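Side-chain contacts in aldo-keto reductase family 1, member B4 (Aldose reductase) (Schistosoma japonicum, PDB 4HBK), which probably reduces aldehydes to alcohols with NADPH, as an aldose reductase of the aldo-keto reductase family: residues A[223-226]-A[227-231]; A[195-198]-A[199-203]; A[82-85]-A[86-90]. All coordinates share one frame; numbering follows the deposited sequence.

Contact 1: A[223-226]-A[227-231]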
loop_
_atom_site.group_PDB
_atom_site.type_symbol
_atom_site.label_atom_id
_atom_site.label_comp_id
_atom_site.label_asym_id
_atom_site.label_seq_id
_atom_site.Cartn_x
_atom_site.Cartn_y
_atom_site.Cartn_z
ATOM N N PRO A 223 -13.337 4.870 7.123
ATOM C CA PRO A 223 -12.329 5.902 7.383
ATOM C C PRO A 223 -11.160 5.408 8.230
ATOM O O PRO A 223 -10.099 6.025 8.186
ATOM C CB PRO A 223 -13.123 7.002 8.114
ATOM C CG PRO A 223 -14.583 6.689 7.843
ATOM C CD PRO A 223 -14.629 5.188 7.754
ATOM N N ASN A 224 -11.340 4.318 8.965
ATOM C CA ASN A 224 -10.260 3.753 9.783
ATOM C C ASN A 224 -9.599 4.814 10.656
ATOM O O ASN A 224 -8.375 4.831 10.787
ATOM C CB ASN A 224 -9.204 3.118 8.874
ATOM C CG ASN A 224 -8.714 1.779 9.386
ATOM O OD1 ASN A 224 -8.824 1.480 10.571
ATOM N ND2 ASN A 224 -8.166 0.959 8.484
ATOM N N ILE A 225 -10.408 5.683 11.264
ATOM C CA ILE A 225 -9.909 6.849 12.007
ATOM C C ILE A 225 -8.993 6.520 13.195
ATOM O O ILE A 225 -7.904 7.076 13.321
ATOM C CB ILE A 225 -11.062 7.752 12.533
ATOM C CG1 ILE A 225 -12.012 8.166 11.408
ATOM C CG2 ILE A 225 -10.505 9.006 13.177
ATOM C CD1 ILE A 225 -11.583 9.400 10.680
ATOM N N LYS A 226 -9.443 5.636 14.076
ATOM C CA LYS A 226 -8.683 5.332 15.285
ATOM C C LYS A 226 -7.286 4.785 15.001
ATOM O O LYS A 226 -6.309 5.199 15.625
ATOM C CB LYS A 226 -9.460 4.387 16.202
ATOM C CG LYS A 226 -10.651 5.052 16.868
ATOM C CD LYS A 226 -11.351 4.114 17.836
ATOM C CE LYS A 226 -12.396 4.862 18.647
ATOM N NZ LYS A 226 -12.930 4.056 19.781
ATOM N N LEU A 227 -7.200 3.856 14.060
ATOM C CA LEU A 227 -5.926 3.277 13.680
ATOM C C LEU A 227 -5.039 4.325 13.020
ATOM O O LEU A 227 -3.847 4.404 13.304
ATOM C CB LEU A 227 -6.143 2.103 12.728
ATOM C CG LEU A 227 -4.855 1.402 12.303
ATOM C CD1 LEU A 227 -4.038 1.037 13.547
ATOM C CD2 LEU A 227 -5.158 0.169 11.435
ATOM N N VAL A 228 -5.617 5.130 12.134
ATOM C CA VAL A 228 -4.836 6.151 11.447
ATOM C C VAL A 228 -4.280 7.152 12.449
ATOM O O VAL A 228 -3.113 7.546 12.378
ATOM C CB VAL A 228 -5.663 6.919 10.411
ATOM C CG1 VAL A 228 -4.913 8.178 10.002
ATOM C CG2 VAL A 228 -5.967 6.031 9.183
ATOM N N GLU A 229 -5.119 7.566 13.391
ATOM C CA GLU A 229 -4.669 8.527 14.388
ATOM C C GLU A 229 -3.559 7.918 15.235
ATOM O O GLU A 229 -2.554 8.571 15.517
ATOM C CB GLU A 229 -5.835 8.996 15.258
ATOM C CG GLU A 229 -6.788 9.931 14.525
ATOM C CD GLU A 229 -7.881 10.477 15.434
ATOM O OE1 GLU A 229 -8.492 11.502 15.072
ATOM O OE2 GLU A 229 -8.128 9.884 16.511
ATOM N N TYR A 230 -3.739 6.661 15.629
ATOM C CA TYR A 230 -2.706 5.974 16.379
ATOM C C TYR A 230 -1.387 5.922 15.614
ATOM O O TYR A 230 -0.346 6.309 16.136
ATOM C CB TYR A 230 -3.107 4.552 16.739
ATOM C CG TYR A 230 -1.887 3.762 17.162
ATOM C CD1 TYR A 230 -1.297 3.963 18.417
ATOM C CD2 TYR A 230 -1.293 2.857 16.293
ATOM C CE1 TYR A 230 -0.168 3.257 18.794
ATOM C CE2 TYR A 230 -0.161 2.149 16.659
ATOM C CZ TYR A 230 0.395 2.348 17.906
ATOM O OH TYR A 230 1.523 1.639 18.253
ATOM N N ALA A 231 -1.424 5.433 14.380
ATOM C CA ALA A 231 -0.190 5.296 13.618
ATOM C C ALA A 231 0.549 6.634 13.449
ATOM O O ALA A 231 1.765 6.705 13.637
ATOM C CB ALA A 231 -0.441 4.616 12.264
HETATM O O HOH W 1 -9.629 2.416 12.991
#
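Asn224 OD1 lies beside Leu227 at the start of helix 225-233, 3.5 Å from Leu227 CB, and the two side chains run side by side in the same direction. Asn224 stands at the N-cap position, but its side chain makes no direct capping bond. A water takes that place: it donates to Asn224 OD1 at 2.7 Å and accepts from Leu227 N at 3.0 Å, so an early N-H of the helix is still satisfied. The first helical i to i+4 bonds follow, Val228 N to Asn224 O at 3.1 Å and Glu229 N to Ile225 O at 2.8 Å. Val228 sets CG2, which stands beside its own backbone N, against Asn224 O, 3.1 Å away.

On another flank the extended Glu229 chain passes Ile225, whose CG2 is 3.7 Å from Glu229 OE1; CG2 is anti to the backbone N of Ile225, which carries it along the helix toward the next turn.

Farther out, Asn224 ND2 is held by Glu217 O at the end of strand 213-217. Buried Leu227 is suitably apolar, lying against Ile216 of that strand, whereas the exposed position of Lys226 suits a long charged chain, which runs out to a salt bridge with Glu343, beside Tyr344 at the C-terminus. An N-cap residue whose side chain reaches a helix N-H through a water thus opens the helix of the beta-alpha-beta unit 213-217, 225-233, 237-241 in the (beta/alpha)8 barrel.

Contact 2: A[195-198]-A[199-203]; sequences FNKR and QIQNI
A capping box closes the first turn of helix 197-206, the helix that follows strand 187-193 in the barrel, with Asn196 and Gln199 as its two partners. Asn196 OD1 accepts from Gln199 N at 2.9 Å, almost straight out from the amide carbonyl. In return Gln199 OE1 takes the N-H of Asn196, also at 2.9 Å, in its own carbonyl plane and on a lone pair. Asparagine suits the N-cap because its short amide, with CG between the backbone N and the carbonyl carbon (chi1 66°), turns OD1 back over the first turn; glutamine has the extra methylene needed to reach back to the cap N-H. The two side chains cross at about a right angle, their amide planes 35° apart.

Phe195, just ahead of the cap, leans on the same glutamine: its CD2 lies 3.7 Å from Gln199 CB, approached obliquely, while its CB meets Ile200 CG1 at 3.9 Å. The ring also meets His171 and lies about 7 Å, side chain to side chain, from His144, a predicted substrate-binding residue.

On another side Arg198, bent at its third torsion, lays one face of its guanidinium over Gln199 CG, with NH2 3.5 Å away. Lys197, fully extended, crosses Gln201 obliquely and rests a methylene against its amide, CE lying 3.5 Å from Gln201 NE2.

Asn196 ND2 donates to Pro339 O and Gln199 NE2 to Glu337 OE1, so both amides of the box are bonded at O and N, which should fix both flips. Glu337 OE1 is shared with Arg198 NH2, and Arg198 NH1 pairs with Glu342; residues near the C-terminus thus meet the first turn of the helix.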
loop_
_atom_site.group_PDB
_atom_site.type_symbol
_atom_site.label_atom_id
_atom_site.label_comp_id
_atom_site.label_asym_id
_atom_site.label_seq_id
_atom_site.Cartn_x
_atom_site.Cartn_y
_atom_site.Cartn_z
ATOM N N PHE A 195 -1.650 -4.388 9.608
ATOM C CA PHE A 195 -1.382 -4.659 11.015
ATOM C C PHE A 195 -2.327 -3.814 11.843
ATOM O O PHE A 195 -2.678 -2.720 11.429
ATOM C CB PHE A 195 0.066 -4.315 11.382
ATOM C CG PHE A 195 1.048 -5.409 11.084
ATOM C CD1 PHE A 195 1.151 -5.937 9.811
ATOM C CD2 PHE A 195 1.879 -5.896 12.074
ATOM C CE1 PHE A 195 2.050 -6.933 9.531
ATOM C CE2 PHE A 195 2.787 -6.909 11.802
ATOM C CZ PHE A 195 2.870 -7.427 10.528
ATOM N N ASN A 196 -2.746 -4.307 13.004
ATOM C CA ASN A 196 -3.596 -3.497 13.884
ATOM C C ASN A 196 -2.758 -2.776 14.940
ATOM O O ASN A 196 -1.535 -2.945 14.980
ATOM C CB ASN A 196 -4.735 -4.327 14.507
ATOM C CG ASN A 196 -4.238 -5.405 15.472
ATOM O OD1 ASN A 196 -3.165 -5.294 16.078
ATOM N ND2 ASN A 196 -5.038 -6.441 15.631
ATOM N N LYS A 197 -3.405 -1.976 15.786
ATOM C CA LYS A 197 -2.685 -1.151 16.760
ATOM C C LYS A 197 -1.783 -1.995 17.653
ATOM O O LYS A 197 -0.589 -1.713 17.791
ATOM C CB LYS A 197 -3.658 -0.339 17.620
ATOM C CG LYS A 197 -2.983 0.405 18.775
ATOM C CD LYS A 197 -3.990 1.252 19.554
ATOM C CE LYS A 197 -3.362 1.857 20.818
ATOM N NZ LYS A 197 -4.358 2.613 21.636
ATOM N N ARG A 198 -2.378 -3.024 18.251
ATOM C CA ARG A 198 -1.702 -3.976 19.134
ATOM C C ARG A 198 -0.430 -4.495 18.477
ATOM O O ARG A 198 0.640 -4.505 19.082
ATOM C CB ARG A 198 -2.642 -5.162 19.392
ATOM C CG ARG A 198 -2.513 -5.867 20.732
ATOM C CD ARG A 198 -3.066 -7.308 20.654
ATOM N NE ARG A 198 -2.124 -8.173 19.934
ATOM C CZ ARG A 198 -2.378 -8.832 18.800
ATOM N NH1 ARG A 198 -3.575 -8.766 18.219
ATOM N NH2 ARG A 198 -1.421 -9.567 18.243
ATOM N N GLN A 199 -0.564 -4.923 17.227
ATOM C CA GLN A 199 0.535 -5.544 16.498
ATOM C C GLN A 199 1.631 -4.534 16.174
ATOM O O GLN A 199 2.816 -4.846 16.245
ATOM C CB GLN A 199 0.004 -6.214 15.229
ATOM C CG GLN A 199 -0.884 -7.416 15.519
ATOM C CD GLN A 199 -1.643 -7.879 14.296
ATOM O OE1 GLN A 199 -2.039 -7.068 13.457
ATOM N NE2 GLN A 199 -1.854 -9.186 14.183
ATOM N N ILE A 200 1.238 -3.317 15.827
ATOM C CA ILE A 200 2.210 -2.251 15.605
ATOM C C ILE A 200 2.951 -1.903 16.910
ATOM O O ILE A 200 4.173 -1.784 16.927
ATOM C CB ILE A 200 1.531 -0.996 15.025
ATOM C CG1 ILE A 200 0.867 -1.331 13.687
ATOM C CG2 ILE A 200 2.546 0.159 14.909
ATOM C CD1 ILE A 200 -0.064 -0.244 13.148
ATOM N N GLN A 201 2.202 -1.750 18.000
ATOM C CA GLN A 201 2.797 -1.509 19.310
ATOM C C GLN A 201 3.925 -2.498 19.556
ATOM O O GLN A 201 5.035 -2.109 19.892
ATOM C CB GLN A 201 1.748 -1.613 20.423
ATOM C CG GLN A 201 0.873 -0.361 20.571
ATOM C CD GLN A 201 -0.298 -0.557 21.538
ATOM O OE1 GLN A 201 -0.932 -1.612 21.562
ATOM N NE2 GLN A 201 -0.586 0.464 22.335
ATOM N N ASN A 202 3.641 -3.780 19.360
ATOM C CA ASN A 202 4.625 -4.826 19.592
ATOM C C ASN A 202 5.864 -4.687 18.714
ATOM O O ASN A 202 6.983 -4.885 19.183
ATOM C CB ASN A 202 4.012 -6.208 19.380
ATOM C CG ASN A 202 5.033 -7.319 19.527
ATOM O OD1 ASN A 202 5.520 -7.578 20.626
ATOM N ND2 ASN A 202 5.364 -7.982 18.422
ATOM N N ILE A 203 5.667 -4.372 17.437
ATOM C CA ILE A 203 6.797 -4.143 16.538
ATOM C C ILE A 203 7.659 -2.990 17.067
ATOM O O ILE A 203 8.889 -3.088 17.112
ATOM C CB ILE A 203 6.331 -3.809 15.096
ATOM C CG1 ILE A 203 5.864 -5.067 14.359
ATOM C CG2 ILE A 203 7.452 -3.128 14.319
ATOM C CD1 ILE A 203 6.991 -5.961 13.938
#

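Contact 3: A[82-85]-A[86-90]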
loop_
_atom_site.group_PDB
_atom_site.type_symbol
_atom_site.label_atom_id
_atom_site.label_comp_id
_atom_site.label_asym_id
_atom_site.label_seq_id
_atom_site.Cartn_x
_atom_site.Cartn_y
_atom_site.Cartn_z
ATOM N N TYR A 82 1.027 -10.422 -6.459
ATOM C CA TYR A 82 0.256 -10.161 -7.681
ATOM C C TYR A 82 0.902 -10.855 -8.873
ATOM O O TYR A 82 0.334 -10.892 -9.962
ATOM C CB TYR A 82 0.147 -8.661 -7.946
ATOM C CG TYR A 82 -0.537 -7.914 -6.833
ATOM C CD1 TYR A 82 -1.737 -8.377 -6.300
ATOM C CD2 TYR A 82 0.012 -6.764 -6.304
ATOM C CE1 TYR A 82 -2.372 -7.706 -5.280
ATOM C CE2 TYR A 82 -0.618 -6.080 -5.278
ATOM C CZ TYR A 82 -1.808 -6.559 -4.769
ATOM O OH TYR A 82 -2.449 -5.891 -3.751
ATOM N N ARG A 83 2.108 -11.377 -8.663
ATOM C CA ARG A 83 2.801 -12.177 -9.667
ATOM C C ARG A 83 3.014 -11.446 -10.994
ATOM O O ARG A 83 2.936 -12.056 -12.059
ATOM C CB ARG A 83 2.026 -13.476 -9.909
ATOM C CG ARG A 83 2.011 -14.383 -8.694
ATOM C CD ARG A 83 2.250 -15.828 -9.086
ATOM N NE ARG A 83 1.015 -16.600 -9.030
ATOM C CZ ARG A 83 0.882 -17.748 -8.373
ATOM N NH1 ARG A 83 1.917 -18.267 -7.720
ATOM N NH2 ARG A 83 -0.284 -18.382 -8.375
ATOM N N ASN A 84 3.286 -10.145 -10.932
ATOM C CA ASN A 84 3.514 -9.366 -12.145
ATOM C C ASN A 84 4.659 -8.379 -12.011
ATOM O O ASN A 84 4.744 -7.420 -12.773
ATOM C CB ASN A 84 2.241 -8.612 -12.549
ATOM C CG ASN A 84 1.741 -7.696 -11.456
ATOM O OD1 ASN A 84 2.432 -7.478 -10.461
ATOM N ND2 ASN A 84 0.542 -7.148 -11.635
ATOM N N GLU A 85 5.540 -8.602 -11.042
ATOM C CA GLU A 85 6.643 -7.672 -10.822
ATOM C C GLU A 85 7.651 -7.733 -11.970
ATOM O O GLU A 85 8.374 -6.769 -12.218
ATOM C CB GLU A 85 7.326 -7.929 -9.478
ATOM C CG GLU A 85 6.413 -7.684 -8.285
ATOM C CD GLU A 85 7.141 -7.715 -6.958
ATOM O OE1 GLU A 85 7.853 -8.705 -6.678
ATOM O OE2 GLU A 85 7.004 -6.743 -6.187
ATOM N N ALA A 86 7.693 -8.858 -12.679
ATOM C CA ALA A 86 8.583 -8.977 -13.829
ATOM C C ALA A 86 8.091 -8.096 -14.982
ATOM O O ALA A 86 8.884 -7.439 -15.646
ATOM C CB ALA A 86 8.711 -10.436 -14.265
ATOM N N GLU A 87 6.778 -8.076 -15.205
ATOM C CA GLU A 87 6.189 -7.202 -16.215
ATOM C C GLU A 87 6.351 -5.740 -15.821
ATOM O O GLU A 87 6.577 -4.875 -16.668
ATOM C CB GLU A 87 4.705 -7.526 -16.429
ATOM C CG GLU A 87 4.433 -8.801 -17.218
ATOM C CD GLU A 87 4.876 -10.081 -16.498
ATOM O OE1 GLU A 87 4.911 -10.101 -15.237
ATOM O OE2 GLU A 87 5.194 -11.073 -17.209
ATOM N N ILE A 88 6.227 -5.467 -14.529
ATOM C CA ILE A 88 6.414 -4.116 -14.025
ATOM C C ILE A 88 7.868 -3.666 -14.211
ATOM O O ILE A 88 8.137 -2.594 -14.751
ATOM C CB ILE A 88 5.992 -4.020 -12.546
ATOM C CG1 ILE A 88 4.464 -4.043 -12.442
ATOM C CG2 ILE A 88 6.572 -2.757 -11.898
ATOM C CD1 ILE A 88 3.910 -4.291 -11.048
ATOM N N GLY A 89 8.802 -4.498 -13.764
ATOM C CA GLY A 89 10.216 -4.211 -13.893
ATOM C C GLY A 89 10.615 -3.828 -15.309
ATOM O O GLY A 89 11.390 -2.896 -15.510
ATOM N N GLU A 90 10.090 -4.545 -16.297
ATOM C CA GLU A 90 10.454 -4.283 -17.689
ATOM C C GLU A 90 9.852 -2.966 -18.161
ATOM O O GLU A 90 10.553 -2.124 -18.738
ATOM C CB GLU A 90 9.998 -5.422 -18.605
ATOM C CG GLU A 90 10.463 -5.270 -20.041
ATOM C CD GLU A 90 9.982 -6.400 -20.938
ATOM O OE1 GLU A 90 10.741 -6.792 -21.849
ATOM O OE2 GLU A 90 8.850 -6.893 -20.738
#
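Asn84 and Ile88 meet where the loop after strand 75-77 turns into helix 85-98 of the (beta/alpha)8 barrel, with Asn84 at the N-cap position. The tight part lies on this buried flank. Ile88 CD1 comes to 3.6 Å from Asn84 OD1, the two side chains crossing at a slant, and Ile88 N donates to Asn84 O at 3.0 Å. A branched apolar residue suits the site, because Ile88 also packs on Val61 of helix 60-71 and Leu133 of helix 119-133. The amide of Asn84 makes no capping bond here; its backbone carbonyl supplies the helical acceptor instead. One residue on, Gly89 N donates to Glu85 O at 2.8 Å, and glycine probably suits this close spot because it sets no side chain against that oxygen.

Glu85 is buried, and both carboxylate oxygens have hydrogen-bond partners, OE2 Ser110 and OE1 Thr129. It lies about 7 Å, side chain to side chain, from Lys111, predicted to lower the pKa of the active-site tyrosine. That tyrosine, Tyr82, predicted as the proton donor, begins this stretch; its OH is hydrogen-bonded to Lys291.

The looser, more open side belongs to Glu87, exposed yet still brushing Val61. Glutamate is well suited to a helix N-terminus, where its negative charge probably interacts favourably with the dipole. Its chain bends at the second torsion (chi2 66°), folding the carboxylate back until Glu87 OE1 lies 3.5 Å from Asn84 CA.

How the contacts relate
Along the chain the order is contact 3, contact 2, contact 1, and each lies where a loop enters a helix of the parallel eight-stranded barrel. Contacts 1 and 2 are neighbours, with centres 12 Å apart, on helices that flank strand 213-217. They touch directly: Tyr230 of contact 1 packs on contact 2, its OH 3.1 Å from Gln201 CG and its CE2 3.8 Å from Ile200 CG2. Contact 3 sits across the chain's centre, its own centre about 31 Å from that of contact 1 and 30 Å from that of contact 2. Contact 3 holds the predicted proton donor Tyr82, and Phe195 of contact 2 lies near the predicted substrate-binding His144, whereas contact 1 lies away from these sites.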